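Local coordinates for glucosamine kinase (Streptacidiphilus jiangxiensis, PDB 6HWJ), which phosphorylates D-glucosamine at the expense of ATP, with magnesium as cofactor, to give D-glucosamine 6-phosphate, and acts more weakly on glucose, at residues Ala97-Ala102 with Leu169-Glu174; Ala148-Ala153 with Ala176-Leu181; Asp287-Thr292 with Asp395-Pro400. All coordinates share one frame; numbering follows the deposited sequence.

Interaction 1 of 3, residues Ala97-Ala102 with Leu169-Glu174; sequences AFVLEA and LLTLAE
Phe98 and Leu172 face each other as a non-hydrogen-bonded pair where strand 98-102, an outermost strand of a six-stranded antiparallel sheet, joins strand 166-172. The pairing is a clear example of a regular antiparallel ladder: Val99 and Thr171, then Glu101 and Leu169, form the hydrogen-bonded pairs, each tied by two backbone bonds. One further bond, from Ala173 N to Ala97 O, extends the ladder just past the strands.

Phe98 illustrates how the apolar face is filled. Phe98 CB lies 3.8 Å from Thr171 O and close to Leu170 CD1. With CG anti to the carbonyl carbon (chi1 -60°), the ring rises from the sheet and slants past the side chains of Leu170 and Leu172, and Phe98 CD2 comes within 4.0 Å of Leu170 CD1. Farther out, Phe98 CE2 meets Leu172 CD1 at 4.1 Å; that methyl sits over one ring face, offset toward the rim. Leu170 CD1 is shared, since it also touches Leu100 CG at 4.0 Å. Leu39 of strand 34-42 packs on Phe98 and Leu170, joining this face to the adjacent N-terminal sheet, while Leu100 and Leu170 meet helix 79-88.

The other face carries Val99, Thr171, Glu101 and Leu169. Val99 and Thr171 run side by side, and OG1 of Thr171 rests 3.4 Å from Val99 CB. A water joins the two residues: it donates to Val99 O, which also accepts from Thr171 N, and lies 2.8 Å from Thr171 OG1.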
loop_
_atom_site.group_PDB
_atom_site.type_symbol
_atom_site.label_atom_id
_atom_site.label_comp_id
_atom_site.label_asym_id
_atom_site.label_seq_id
_atom_site.Cartn_x
_atom_site.Cartn_y
_atom_site.Cartn_z
ATOM N N ALA A 97 17.419 10.029 -18.572
ATOM C CA ALA A 97 17.219 8.844 -17.750
ATOM C C ALA A 97 16.076 9.019 -16.753
ATOM O O ALA A 97 15.569 8.025 -16.229
ATOM C CB ALA A 97 18.502 8.517 -16.990
ATOM N N PHE A 98 15.666 10.258 -16.479
ATOM C CA PHE A 98 14.728 10.544 -15.411
ATOM C C PHE A 98 13.460 11.156 -15.984
ATOM O O PHE A 98 13.486 11.816 -17.020
ATOM C CB PHE A 98 15.314 11.504 -14.380
ATOM C CG PHE A 98 16.568 10.997 -13.704
ATOM C CD1 PHE A 98 17.820 11.293 -14.220
ATOM C CD2 PHE A 98 16.483 10.258 -12.542
ATOM C CE1 PHE A 98 18.970 10.841 -13.588
ATOM C CE2 PHE A 98 17.633 9.811 -11.901
ATOM C CZ PHE A 98 18.871 10.096 -12.429
ATOM N N VAL A 99 12.353 10.936 -15.284
ATOM C CA VAL A 99 11.100 11.636 -15.532
ATOM C C VAL A 99 10.712 12.335 -14.235
ATOM O O VAL A 99 10.530 11.678 -13.205
ATOM C CB VAL A 99 9.997 10.680 -15.995
ATOM C CG1 VAL A 99 8.642 11.400 -16.028
ATOM C CG2 VAL A 99 10.319 10.145 -17.375
ATOM N N LEU A 100 10.612 13.660 -14.286
ATOM C CA LEU A 100 10.144 14.486 -13.175
ATOM C C LEU A 100 8.737 14.946 -13.533
ATOM O O LEU A 100 8.559 15.728 -14.473
ATOM C CB LEU A 100 11.055 15.689 -12.962
ATOM C CG LEU A 100 11.970 15.749 -11.750
ATOM C CD1 LEU A 100 12.673 17.108 -11.704
ATOM C CD2 LEU A 100 11.221 15.501 -10.462
ATOM N N GLU A 101 7.735 14.472 -12.800
ATOM C CA GLU A 101 6.354 14.867 -13.059
ATOM C C GLU A 101 5.873 15.734 -11.900
ATOM O O GLU A 101 5.841 15.282 -10.749
ATOM C CB GLU A 101 5.451 13.648 -13.242
ATOM C CG GLU A 101 4.022 14.008 -13.638
ATOM C CD GLU A 101 3.220 12.808 -14.132
ATOM O OE1 GLU A 101 3.678 11.658 -13.957
ATOM O OE2 GLU A 101 2.128 13.024 -14.702
ATOM N N ALA A 102 5.495 16.964 -12.211
ATOM C CA ALA A 102 4.952 17.896 -11.229
ATOM C C ALA A 102 3.440 17.980 -11.374
ATOM O O ALA A 102 2.903 17.861 -12.475
ATOM C CB ALA A 102 5.575 19.281 -11.403
ATOM N N LEU A 169 6.450 13.411 -8.694
ATOM C CA LEU A 169 7.034 12.089 -8.736
ATOM C C LEU A 169 8.334 12.140 -9.519
ATOM O O LEU A 169 8.401 12.773 -10.579
ATOM C CB LEU A 169 6.078 11.104 -9.412
ATOM C CG LEU A 169 4.732 10.919 -8.723
ATOM C CD1 LEU A 169 3.771 10.192 -9.641
ATOM C CD2 LEU A 169 4.939 10.176 -7.417
ATOM N N LEU A 170 9.356 11.466 -9.004
ATOM C CA LEU A 170 10.617 11.279 -9.715
ATOM C C LEU A 170 10.766 9.801 -10.037
ATOM O O LEU A 170 10.772 8.963 -9.124
ATOM C CB LEU A 170 11.805 11.755 -8.889
ATOM C CG LEU A 170 13.181 11.447 -9.485
ATOM C CD1 LEU A 170 13.326 12.139 -10.847
ATOM C CD2 LEU A 170 14.310 11.853 -8.553
ATOM N N THR A 171 10.873 9.487 -11.330
ATOM C CA THR A 171 11.023 8.108 -11.770
ATOM C C THR A 171 12.195 7.981 -12.731
ATOM O O THR A 171 12.641 8.955 -13.348
ATOM C CB THR A 171 9.743 7.587 -12.454
ATOM O OG1 THR A 171 9.455 8.406 -13.595
ATOM C CG2 THR A 171 8.573 7.619 -11.481
ATOM N N LEU A 172 12.689 6.755 -12.837
ATOM C CA LEU A 172 13.743 6.390 -13.754
ATOM C C LEU A 172 13.087 5.698 -14.940
ATOM O O LEU A 172 12.340 4.736 -14.756
ATOM C CB LEU A 172 14.749 5.471 -13.065
ATOM C CG LEU A 172 16.049 5.105 -13.795
ATOM C CD1 LEU A 172 17.030 6.251 -13.821
ATOM C CD2 LEU A 172 16.658 3.888 -13.105
ATOM N N ALA A 173 13.337 6.207 -16.137
ATOM C CA ALA A 173 12.657 5.728 -17.339
ATOM C C ALA A 173 13.323 4.431 -17.785
ATOM O O ALA A 173 14.357 4.449 -18.448
ATOM C CB ALA A 173 12.704 6.778 -18.448
ATOM N N GLU A 174 12.733 3.309 -17.408
ATOM C CA GLU A 174 13.249 1.999 -17.788
ATOM C C GLU A 174 12.200 0.951 -17.447
ATOM O O GLU A 174 11.291 1.193 -16.648
ATOM C CB GLU A 174 14.571 1.683 -17.080
ATOM C CG GLU A 174 14.427 1.579 -15.561
ATOM C CD GLU A 174 15.620 0.912 -14.907
ATOM O OE1 GLU A 174 16.760 1.414 -15.086
ATOM O OE2 GLU A 174 15.417 -0.132 -14.244
HETATM O O HOH W 1 7.854 10.478 -12.706
#

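Interaction 2 of 3, residues Ala148-Ala153 with Ala176-Leu181; sequences AAQRIA and AQPVLL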
loop_
_atom_site.group_PDB
_atom_site.type_symbol
_atom_site.label_atom_id
_atom_site.label_comp_id
_atom_site.label_asym_id
_atom_site.label_seq_id
_atom_site.Cartn_x
_atom_site.Cartn_y
_atom_site.Cartn_z
ATOM N N ALA A 148 3.918 2.410 -6.968
ATOM C CA ALA A 148 3.291 3.567 -6.331
ATOM C C ALA A 148 3.269 4.794 -7.243
ATOM O O ALA A 148 2.307 5.561 -7.237
ATOM C CB ALA A 148 4.001 3.888 -5.014
ATOM N N ALA A 149 4.320 4.996 -8.043
ATOM C CA ALA A 149 4.344 6.151 -8.935
ATOM C C ALA A 149 3.266 6.050 -10.015
ATOM O O ALA A 149 2.648 7.060 -10.391
ATOM C CB ALA A 149 5.714 6.282 -9.601
ATOM N N GLN A 150 3.047 4.852 -10.543
ATOM C CA GLN A 150 2.012 4.677 -11.563
ATOM C C GLN A 150 0.620 4.806 -10.956
ATOM O O GLN A 150 -0.292 5.333 -11.592
ATOM C CB GLN A 150 2.170 3.328 -12.257
ATOM C CG GLN A 150 3.378 3.246 -13.179
ATOM C CD GLN A 150 4.698 3.293 -12.432
ATOM O OE1 GLN A 150 4.870 2.630 -11.409
ATOM N NE2 GLN A 150 5.641 4.087 -12.940
ATOM N N ARG A 151 0.436 4.314 -9.731
ATOM C CA ARG A 151 -0.861 4.439 -9.071
ATOM C C ARG A 151 -1.189 5.896 -8.768
ATOM O O ARG A 151 -2.280 6.379 -9.099
ATOM C CB ARG A 151 -0.874 3.616 -7.779
ATOM C CG ARG A 151 -0.624 2.121 -7.996
ATOM C CD ARG A 151 -1.749 1.415 -8.702
ATOM N NE ARG A 151 -1.383 0.025 -8.988
ATOM C CZ ARG A 151 -0.593 -0.361 -9.991
ATOM N NH1 ARG A 151 -0.094 0.517 -10.835
ATOM N NH2 ARG A 151 -0.303 -1.631 -10.151
ATOM N N ILE A 152 -0.252 6.616 -8.139
ATOM C CA ILE A 152 -0.514 7.997 -7.751
ATOM C C ILE A 152 -0.769 8.861 -8.976
ATOM O O ILE A 152 -1.711 9.662 -9.007
ATOM C CB ILE A 152 0.652 8.540 -6.894
ATOM C CG1 ILE A 152 0.684 7.812 -5.545
ATOM C CG2 ILE A 152 0.475 10.043 -6.672
ATOM C CD1 ILE A 152 1.939 8.041 -4.722
ATOM N N ALA A 153 0.073 8.715 -10.010
ATOM C CA ALA A 153 -0.124 9.497 -11.230
ATOM C C ALA A 153 -1.465 9.188 -11.890
ATOM O O ALA A 153 -2.186 10.102 -12.319
ATOM C CB ALA A 153 1.028 9.242 -12.207
ATOM N N ALA A 176 9.164 -2.007 -17.853
ATOM C CA ALA A 176 7.755 -1.879 -18.205
ATOM C C ALA A 176 7.157 -0.632 -17.567
ATOM O O ALA A 176 6.423 0.122 -18.216
ATOM C CB ALA A 176 6.984 -3.122 -17.760
ATOM N N GLN A 177 7.455 -0.410 -16.290
ATOM C CA GLN A 177 6.977 0.736 -15.535
ATOM C C GLN A 177 8.152 1.608 -15.101
ATOM O O GLN A 177 9.185 1.086 -14.674
ATOM C CB GLN A 177 6.201 0.286 -14.289
ATOM C CG GLN A 177 4.723 0.035 -14.518
ATOM C CD GLN A 177 4.470 -1.081 -15.512
ATOM O OE1 GLN A 177 4.507 -0.868 -16.725
ATOM N NE2 GLN A 177 4.205 -2.280 -14.999
ATOM N N PRO A 178 8.041 2.925 -15.218
ATOM C CA PRO A 178 9.066 3.789 -14.622
ATOM C C PRO A 178 9.305 3.409 -13.167
ATOM O O PRO A 178 8.374 3.090 -12.429
ATOM C CB PRO A 178 8.471 5.192 -14.761
ATOM C CG PRO A 178 7.607 5.094 -15.984
ATOM C CD PRO A 178 7.026 3.702 -15.958
ATOM N N VAL A 179 10.568 3.397 -12.785
ATOM C CA VAL A 179 10.995 2.980 -11.458
ATOM C C VAL A 179 10.906 4.181 -10.524
ATOM O O VAL A 179 11.493 5.228 -10.798
ATOM C CB VAL A 179 12.437 2.429 -11.501
ATOM C CG1 VAL A 179 12.977 2.197 -10.092
ATOM C CG2 VAL A 179 12.484 1.148 -12.325
ATOM N N LEU A 180 10.199 4.017 -9.414
ATOM C CA LEU A 180 10.018 5.100 -8.460
ATOM C C LEU A 180 11.309 5.371 -7.708
ATOM O O LEU A 180 11.903 4.460 -7.121
ATOM C CB LEU A 180 8.916 4.752 -7.469
ATOM C CG LEU A 180 8.741 5.669 -6.254
ATOM C CD1 LEU A 180 8.293 7.066 -6.660
ATOM C CD2 LEU A 180 7.739 5.083 -5.277
ATOM N N LEU A 181 11.722 6.638 -7.705
ATOM C CA LEU A 181 12.880 7.079 -6.943
ATOM C C LEU A 181 12.492 7.985 -5.786
ATOM O O LEU A 181 13.137 7.914 -4.732
ATOM C CB LEU A 181 13.856 7.824 -7.847
ATOM C CG LEU A 181 14.328 7.103 -9.111
ATOM C CD1 LEU A 181 15.332 7.987 -9.873
ATOM C CD2 LEU A 181 14.928 5.757 -8.785
#
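Helix-on-sheet packing with a single polar clasp joins helix 148-157 to the start of strand 179-186, beside the ATP and magnesium sites. The position is consistent with that of the helix laid against the nucleotide-binding sheet in protein-kinase-like folds. The side chain of Lys133, assigned to ATP binding, lies about 6 Å from that of Leu180, and the magnesium ligand Asp319 packs directly on Ala148.

The apolar half is built from small residues that let helix and strand come near, the CA atoms of Ala149 and Leu180 being 5.8 Å apart. Leu180 has CG anti to its own N (chi1 170°), which directs its two methyls at successive helix residues. Leu180 CD1 meets the CB of Ala149 at 4.0 Å, and Leu180 CD2 meets the CB of Ala148 at 3.9 Å. The branched end thus straddles neighbouring alanines.

Gln150 supplies the polar half. A bend in its chain at chi2 (68°) swings the amide across to the loop leading into the strand, where Gln150 NE2 donates to Pro178 O at 3.0 Å. The bond is clearly bent, with an angle of 138° at the hydrogen, and the acceptor is tilted out of the amide plane. Gln150 NE2 also nestles against the proline ring, 3.3 Å from Pro178 CD. Closer to the backbone, the two glutamine side chains cross, with Gln150 CG 3.7 Å from Gln177 CG, so the aliphatic part of one rests on that of the other.

Chemically, one off-axis hydrogen bond and a few methyl contacts imply a join made of modest apolar packing, with the bent bond from the Gln150 amide as its directional element.

Interaction 3 of 3, residues Asp287-Thr292 with Asp395-Pro400; sequences DALAGT and DRLLTP
A type II beta turn, Leu289 to Thr292, leads from helix 266-284 into strand 293-295 and packs against the short 3-10 segment, including Arg396 and Leu397, at the entrance to helix 398-416. The turn is closed by Thr292 N bonding to Leu289 O, and Gly291, at its third position, adopts the positive phi usual there (97°). Far from the annotated sites, the contact joins the turn before strand 293-295 to the start of helix 398-416.

Leu289 is the centre of the contact, its two methyls serving different partners. Leu289 CD2 lies over the middle of one face of the Arg396 guanidinium, 3.2 Å from Arg396 CZ. A bend of the arginine at chi3 (-58°) turns its flat end so that this face meets the methyl, and the two side chains run past each other in opposite directions. The other methyl, Leu289 CD1, is pressed to 3.3 Å from Leu397 CD2, tighter than usual for carbon against carbon. Leu397 reaches on with its other branch, and Leu397 CD1 meets Thr292 OG1 tip to tip at 3.8 Å.

Polar groups frame this packing. A water in the guanidinium plane accepts from Arg396 NH2 at 3.0 Å and donates to Ala290 O at 2.9 Å. Asp394, just before the 3-10 segment, forms a salt bridge with Arg396 NH2 and takes a hydrogen bond from Thr292 OG1.

The chemistry implies a division of labour: the guanidinium nitrogen NH2 is engaged by a carboxylate and, in the plane, by a water, which should limit rotation of the group, while its flat face is offered to a leucine methyl.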
loop_
_atom_site.group_PDB
_atom_site.type_symbol
_atom_site.label_atom_id
_atom_site.label_comp_id
_atom_site.label_asym_id
_atom_site.label_seq_id
_atom_site.Cartn_x
_atom_site.Cartn_y
_atom_site.Cartn_z
ATOM N N ASP A 287 -11.978 -21.680 -11.399
ATOM C CA ASP A 287 -11.638 -22.078 -12.762
ATOM C C ASP A 287 -12.628 -21.519 -13.776
ATOM O O ASP A 287 -12.272 -21.316 -14.941
ATOM C CB ASP A 287 -11.570 -23.603 -12.862
ATOM C CG ASP A 287 -10.486 -24.195 -11.977
ATOM O OD1 ASP A 287 -9.471 -23.506 -11.735
ATOM O OD2 ASP A 287 -10.651 -25.348 -11.522
ATOM N N ALA A 288 -13.859 -21.252 -13.359
ATOM C CA ALA A 288 -14.868 -20.707 -14.257
ATOM C C ALA A 288 -14.795 -19.193 -14.399
ATOM O O ALA A 288 -15.608 -18.618 -15.127
ATOM C CB ALA A 288 -16.265 -21.089 -13.771
ATOM N N LEU A 289 -13.848 -18.538 -13.734
ATOM C CA LEU A 289 -13.756 -17.084 -13.744
ATOM C C LEU A 289 -12.682 -16.569 -14.693
ATOM O O LEU A 289 -12.294 -15.404 -14.604
ATOM C CB LEU A 289 -13.498 -16.564 -12.330
ATOM C CG LEU A 289 -14.587 -16.933 -11.320
ATOM C CD1 LEU A 289 -14.269 -16.352 -9.976
ATOM C CD2 LEU A 289 -15.976 -16.488 -11.790
ATOM N N ALA A 290 -12.198 -17.408 -15.603
ATOM C CA ALA A 290 -11.285 -16.938 -16.632
ATOM C C ALA A 290 -11.951 -15.837 -17.447
ATOM O O ALA A 290 -13.129 -15.923 -17.786
ATOM C CB ALA A 290 -10.864 -18.086 -17.543
ATOM N N GLY A 291 -11.189 -14.791 -17.750
ATOM C CA GLY A 291 -11.707 -13.634 -18.442
ATOM C C GLY A 291 -12.098 -12.479 -17.535
ATOM O O GLY A 291 -12.377 -11.391 -18.039
ATOM N N THR A 292 -12.136 -12.682 -16.226
ATOM C CA THR A 292 -12.513 -11.602 -15.323
ATOM C C THR A 292 -11.484 -10.478 -15.423
ATOM O O THR A 292 -10.288 -10.746 -15.590
ATOM C CB THR A 292 -12.619 -12.122 -13.886
ATOM O OG1 THR A 292 -13.275 -11.147 -13.070
ATOM C CG2 THR A 292 -11.247 -12.423 -13.304
ATOM N N ASP A 395 -18.353 -9.530 -9.056
ATOM C CA ASP A 395 -18.698 -9.912 -7.692
ATOM C C ASP A 395 -18.795 -11.421 -7.506
ATOM O O ASP A 395 -18.985 -11.883 -6.373
ATOM C CB ASP A 395 -20.003 -9.240 -7.249
ATOM C CG ASP A 395 -21.157 -9.515 -8.186
ATOM O OD1 ASP A 395 -21.040 -10.413 -9.045
ATOM O OD2 ASP A 395 -22.173 -8.806 -8.062
ATOM N N ARG A 396 -18.641 -12.206 -8.567
ATOM C CA ARG A 396 -18.442 -13.640 -8.376
ATOM C C ARG A 396 -17.203 -13.923 -7.543
ATOM O O ARG A 396 -17.120 -14.974 -6.909
ATOM C CB ARG A 396 -18.334 -14.346 -9.728
ATOM C CG ARG A 396 -19.587 -14.205 -10.598
ATOM C CD ARG A 396 -19.348 -14.781 -11.980
ATOM N NE ARG A 396 -18.217 -14.139 -12.648
ATOM C CZ ARG A 396 -17.677 -14.571 -13.781
ATOM N NH1 ARG A 396 -18.166 -15.649 -14.384
ATOM N NH2 ARG A 396 -16.651 -13.922 -14.310
ATOM N N LEU A 397 -16.244 -12.999 -7.518
ATOM C CA LEU A 397 -15.009 -13.184 -6.771
ATOM C C LEU A 397 -15.151 -12.878 -5.295
ATOM O O LEU A 397 -14.219 -13.151 -4.537
ATOM C CB LEU A 397 -13.914 -12.304 -7.358
ATOM C CG LEU A 397 -13.382 -12.704 -8.728
ATOM C CD1 LEU A 397 -12.630 -11.563 -9.369
ATOM C CD2 LEU A 397 -12.484 -13.916 -8.579
ATOM N N LEU A 398 -16.286 -12.308 -4.861
ATOM C CA LEU A 398 -16.384 -11.851 -3.480
ATOM C C LEU A 398 -16.138 -12.991 -2.497
ATOM O O LEU A 398 -15.298 -12.883 -1.604
ATOM C CB LEU A 398 -17.755 -11.222 -3.228
ATOM C CG LEU A 398 -17.948 -9.791 -3.718
ATOM C CD1 LEU A 398 -19.315 -9.262 -3.304
ATOM C CD2 LEU A 398 -16.833 -8.911 -3.176
ATOM N N THR A 399 -16.870 -14.098 -2.633
ATOM C CA THR A 399 -16.740 -15.150 -1.622
ATOM C C THR A 399 -15.361 -15.801 -1.641
ATOM O O THR A 399 -14.723 -15.872 -0.582
ATOM C CB THR A 399 -17.852 -16.173 -1.788
ATOM O OG1 THR A 399 -19.115 -15.496 -1.712
ATOM C CG2 THR A 399 -17.780 -17.234 -0.673
ATOM N N PRO A 400 -14.845 -16.306 -2.769
ATOM C CA PRO A 400 -13.509 -16.928 -2.711
ATOM C C PRO A 400 -12.420 -15.994 -2.210
ATOM O O PRO A 400 -11.581 -16.422 -1.411
ATOM C CB PRO A 400 -13.265 -17.390 -4.155
ATOM C CG PRO A 400 -14.275 -16.686 -5.001
ATOM C CD PRO A 400 -15.468 -16.429 -4.094
HETATM O O HOH W 2 -15.442 -14.371 -16.991
#

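How the interactions relate
Interactions 1 and 2 are neighbours, their centres about 9 Å apart, whereas interaction 3 stands well away, its centre about 36 Å from that of interaction 1 and about 28 Å from that of interaction 2. The segments of interactions 1 and 2 alternate along the chain, in the order 97-102, 148-153, 169-174, 176-181, and both use the six-stranded antiparallel sheet, in which strands 166-172 and 179-186 are adjacent. Probable backbone bonds, Leu172 N to Val179 O and Leu181 N to Leu170 O, connect them directly. One sheet therefore carries an edge strand and a helix beside the magnesium site. Interaction 3 comes later in sequence, among C-terminal helices, and touches neither of the others.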